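Long-range contact in fructose-bisphosphate aldolase (Plasmodium falciparum, PDB 4TR9), which is a class I fructose-bisphosphate aldolase, an enzyme with the TIM-barrel fold: residues Ala39-Phe50 and Arg62-Phe70. Numbering follows the deposited sequence.
With 38D (N'-[(E)-(2,4-dichlorophenyl)methylidene]-3,4-dihydroxybenzohydrazide), chain K.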
# COMPACT_ATOMS: atom_id res chain seq x y z
N ALA A 39 13.75 -15.17 29.21
CA ALA A 39 13.79 -14.76 30.61
C ALA A 39 13.89 -13.24 30.73
O ALA A 39 14.63 -12.72 31.56
CB ALA A 39 14.95 -15.42 31.33
N ASP A 40 13.13 -12.54 29.90
CA ASP A 40 13.16 -11.08 29.88
C ASP A 40 11.88 -10.47 30.43
O ASP A 40 11.33 -9.52 29.87
CB ASP A 40 13.40 -10.57 28.45
CG ASP A 40 12.47 -11.20 27.44
OD1 ASP A 40 12.08 -12.38 27.64
OD2 ASP A 40 12.12 -10.53 26.45
N GLU A 41 11.40 -11.02 31.54
CA GLU A 41 10.20 -10.51 32.19
C GLU A 41 10.49 -9.17 32.87
O GLU A 41 11.53 -9.00 33.50
CB GLU A 41 9.66 -11.50 33.23
CG GLU A 41 9.25 -12.85 32.65
CD GLU A 41 10.42 -13.79 32.45
OE1 GLU A 41 11.53 -13.49 32.94
OE2 GLU A 41 10.23 -14.84 31.79
N SER A 42 9.56 -8.22 32.72
CA SER A 42 9.71 -6.92 33.36
C SER A 42 9.48 -7.04 34.87
O SER A 42 9.19 -8.12 35.38
CB SER A 42 8.73 -5.91 32.76
OG SER A 42 7.39 -6.30 32.97
N THR A 43 9.63 -5.92 35.57
CA THR A 43 9.49 -5.91 37.02
C THR A 43 8.09 -6.31 37.46
O THR A 43 7.92 -7.13 38.36
CB THR A 43 9.82 -4.52 37.61
OG1 THR A 43 11.12 -4.11 37.17
CG2 THR A 43 9.79 -4.56 39.13
N GLN A 44 7.08 -5.73 36.82
CA GLN A 44 5.69 -6.04 37.14
C GLN A 44 5.29 -7.42 36.61
O GLN A 44 4.34 -8.03 37.10
CB GLN A 44 4.76 -4.97 36.59
CG GLN A 44 4.78 -4.85 35.07
CD GLN A 44 3.80 -3.81 34.56
OE1 GLN A 44 3.22 -3.05 35.33
NE2 GLN A 44 3.62 -3.77 33.24
N THR A 45 6.02 -7.90 35.61
CA THR A 45 5.75 -9.20 35.02
C THR A 45 6.31 -10.32 35.88
O THR A 45 5.63 -11.31 36.15
CB THR A 45 6.33 -9.31 33.59
OG1 THR A 45 5.80 -8.27 32.77
CG2 THR A 45 5.98 -10.66 32.98
N ILE A 46 7.56 -10.16 36.30
CA ILE A 46 8.22 -11.16 37.14
C ILE A 46 7.63 -11.14 38.55
O ILE A 46 7.79 -12.10 39.31
CB ILE A 46 9.75 -10.91 37.21
CG1 ILE A 46 10.48 -12.17 37.69
CG2 ILE A 46 10.07 -9.71 38.09
CD1 ILE A 46 10.31 -13.36 36.79
N LYS A 47 6.94 -10.06 38.88
CA LYS A 47 6.29 -9.93 40.18
C LYS A 47 5.17 -10.95 40.33
O LYS A 47 5.07 -11.63 41.36
CB LYS A 47 5.74 -8.52 40.38
CG LYS A 47 4.94 -8.35 41.66
CD LYS A 47 4.30 -6.98 41.74
CE LYS A 47 3.47 -6.84 43.00
NZ LYS A 47 4.30 -6.99 44.23
N LYS A 48 4.33 -11.05 39.31
CA LYS A 48 3.20 -11.97 39.33
C LYS A 48 3.65 -13.42 39.37
O LYS A 48 2.88 -14.31 39.71
CB LYS A 48 2.30 -11.73 38.11
CG LYS A 48 1.75 -10.32 38.02
CD LYS A 48 0.83 -10.16 36.82
CE LYS A 48 0.30 -8.73 36.72
NZ LYS A 48 -0.43 -8.33 37.96
N ARG A 49 4.91 -13.66 39.02
CA ARG A 49 5.49 -14.99 39.10
C ARG A 49 5.91 -15.31 40.53
O ARG A 49 5.63 -16.39 41.04
CB ARG A 49 6.69 -15.12 38.16
CG ARG A 49 6.37 -14.81 36.71
CD ARG A 49 5.30 -15.75 36.19
NE ARG A 49 4.57 -15.17 35.06
CZ ARG A 49 3.39 -14.58 35.16
NH1 ARG A 49 2.81 -14.07 34.08
NH2 ARG A 49 2.79 -14.48 36.34
N PHE A 50 6.57 -14.35 41.18
CA PHE A 50 7.01 -14.53 42.56
C PHE A 50 5.82 -14.60 43.52
O PHE A 50 5.91 -15.24 44.57
CB PHE A 50 7.95 -13.39 42.97
CG PHE A 50 9.32 -13.49 42.37
CD1 PHE A 50 9.74 -14.65 41.73
CD2 PHE A 50 10.21 -12.43 42.46
CE1 PHE A 50 11.00 -14.74 41.18
CE2 PHE A 50 11.48 -12.52 41.92
CZ PHE A 50 11.88 -13.68 41.27
N ARG A 62 15.22 -11.42 42.18
CA ARG A 62 15.27 -11.41 40.72
C ARG A 62 16.65 -11.84 40.24
O ARG A 62 16.78 -12.61 39.29
CB ARG A 62 14.92 -10.02 40.17
CG ARG A 62 13.48 -9.60 40.40
CD ARG A 62 13.13 -8.37 39.58
NE ARG A 62 13.95 -7.22 39.94
CZ ARG A 62 13.61 -6.32 40.85
NH1 ARG A 62 14.42 -5.30 41.12
NH2 ARG A 62 12.46 -6.43 41.50
N ALA A 63 17.68 -11.34 40.91
CA ALA A 63 19.05 -11.73 40.61
C ALA A 63 19.27 -13.21 40.91
O ALA A 63 19.86 -13.93 40.11
CB ALA A 63 20.03 -10.87 41.38
N SER A 64 18.78 -13.65 42.07
CA SER A 64 18.93 -15.03 42.49
C SER A 64 18.24 -16.00 41.54
O SER A 64 18.77 -17.07 41.22
CB SER A 64 18.38 -15.22 43.91
OG SER A 64 19.05 -14.38 44.83
N TYR A 65 17.05 -15.63 41.07
CA TYR A 65 16.28 -16.49 40.19
C TYR A 65 16.93 -16.64 38.82
O TYR A 65 17.05 -17.74 38.30
CB TYR A 65 14.85 -15.97 40.03
CG TYR A 65 14.07 -16.74 38.99
CD1 TYR A 65 13.86 -18.10 39.12
CD2 TYR A 65 13.54 -16.09 37.88
CE1 TYR A 65 13.15 -18.81 38.18
CE2 TYR A 65 12.82 -16.79 36.93
CZ TYR A 65 12.63 -18.15 37.08
OH TYR A 65 11.92 -18.85 36.14
N ARG A 66 17.34 -15.51 38.24
CA ARG A 66 17.98 -15.52 36.93
C ARG A 66 19.36 -16.18 37.02
O ARG A 66 19.87 -16.70 36.03
CB ARG A 66 18.10 -14.10 36.38
CG ARG A 66 17.10 -13.79 35.28
CD ARG A 66 15.66 -13.90 35.77
NE ARG A 66 15.22 -12.70 36.47
CZ ARG A 66 14.52 -11.72 35.90
NH1 ARG A 66 14.16 -10.66 36.60
NH2 ARG A 66 14.19 -11.80 34.61
N ASP A 67 19.95 -16.15 38.21
CA ASP A 67 21.22 -16.83 38.45
C ASP A 67 21.02 -18.33 38.42
O ASP A 67 21.87 -19.08 37.96
CB ASP A 67 21.83 -16.39 39.78
CG ASP A 67 22.99 -17.27 40.21
OD1 ASP A 67 24.12 -17.03 39.74
OD2 ASP A 67 22.77 -18.21 41.01
N LEU A 68 19.86 -18.77 38.92
CA LEU A 68 19.50 -20.18 38.94
C LEU A 68 19.35 -20.71 37.52
O LEU A 68 19.74 -21.83 37.21
CB LEU A 68 18.21 -20.39 39.74
CG LEU A 68 17.65 -21.81 39.90
CD1 LEU A 68 16.98 -21.93 41.25
CD2 LEU A 68 16.66 -22.14 38.80
N LEU A 69 18.76 -19.88 36.66
CA LEU A 69 18.52 -20.26 35.27
C LEU A 69 19.82 -20.31 34.47
O LEU A 69 20.14 -21.32 33.84
CB LEU A 69 17.54 -19.29 34.61
CG LEU A 69 16.14 -19.20 35.21
CD1 LEU A 69 15.32 -18.13 34.49
CD2 LEU A 69 15.43 -20.54 35.14
N PHE A 70 20.57 -19.21 34.50
CA PHE A 70 21.74 -19.06 33.65
C PHE A 70 22.95 -19.80 34.22
O PHE A 70 23.90 -20.09 33.50
CB PHE A 70 22.08 -17.58 33.46
CG PHE A 70 20.91 -16.74 33.02
CD1 PHE A 70 19.90 -17.29 32.24
CD2 PHE A 70 20.81 -15.41 33.38
CE1 PHE A 70 18.82 -16.53 31.83
CE2 PHE A 70 19.74 -14.64 32.98
CZ PHE A 70 18.74 -15.20 32.21
N12 38D K . 3.78 -8.74 29.63
C13 38D K . 2.65 -9.62 29.80
C15 38D K . 1.64 -7.83 31.21
C17 38D K . -0.73 -7.53 31.41
C20 38D K . 0.13 -9.29 30.02
C01 38D K . 6.38 -11.07 27.10
C02 38D K . 7.18 -11.89 26.29
O03 38D K . 6.62 -12.68 25.27
C04 38D K . 8.55 -11.92 26.51
C05 38D K . 9.12 -11.16 27.51
C06 38D K . 8.33 -10.35 28.31
O07 38D K . 9.38 -12.74 25.71
C08 38D K . 6.97 -10.30 28.09
C09 38D K . 6.12 -9.40 29.00
O10 38D K . 6.67 -8.67 29.82
N11 38D K . 4.69 -9.47 28.87
C14 38D K . 1.43 -8.89 30.36
C16 38D K . 0.56 -7.14 31.74
CL1 38D K . -2.07 -6.66 32.09
C19 38D K . -0.95 -8.60 30.55
CL2 38D K . -0.17 -10.63 28.95
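In the conformer described, Arg66 folds back at chi2 (61°) and chi3 (83°), and this double bend swings its guanidinium across to Ala39, Glu41 and Ile46. Arg66 NH2 makes a tentative, weak hydrogen bond of 3.2 Å to Ala39 O, which lies at the guanidinium edge. Arg66 NH2 is also 3.6 Å from Glu41 OE1. That salt bridge rests on charge alone, because the oxygen stands well out of the guanidinium plane. Ile46 CG1 lies over one face of the group, toward the rim, 4.1 Å from Arg66 NH1. Arg66 NE binds Arg62 O, one turn back in its own helix. Arg62 O also takes the backbone N of Arg66, from the opposite face of its carbonyl plane. The bond from Arg66 NE, in the guanidinium plane, helps fix the group's rotation.

Next to it, the contact is mostly made by aliphatic and ring carbons. Ile46 CG2 rests 3.7 Å from Arg62 CD, while the Arg62 guanidinium continues outward to Glu87 and Asn57. Phe50 CZ, at the ring edge, meets Tyr65 CB at 4.0 Å. Phe50 CE2 meets Arg62 CG. Tyr65 OH bonds to Gln313 of helix 310-320. At the other end, Ala39 CB touches the edge of the Phe70 ring, 3.9 Å from Phe70 CZ.

The axes of segments 43-50 and 62-70 are 12.3 Å apart at 80°, and side chains bridge the distance. Asp40 and Thr45 turn to the other side and line the pocket of 38D. Asp40 also forms a salt bridge with Lys152. Strand 35-39, the first of eight parallel strands, leads into this loop at the ligand pocket, as befits the TIM barrel of class I aldolases.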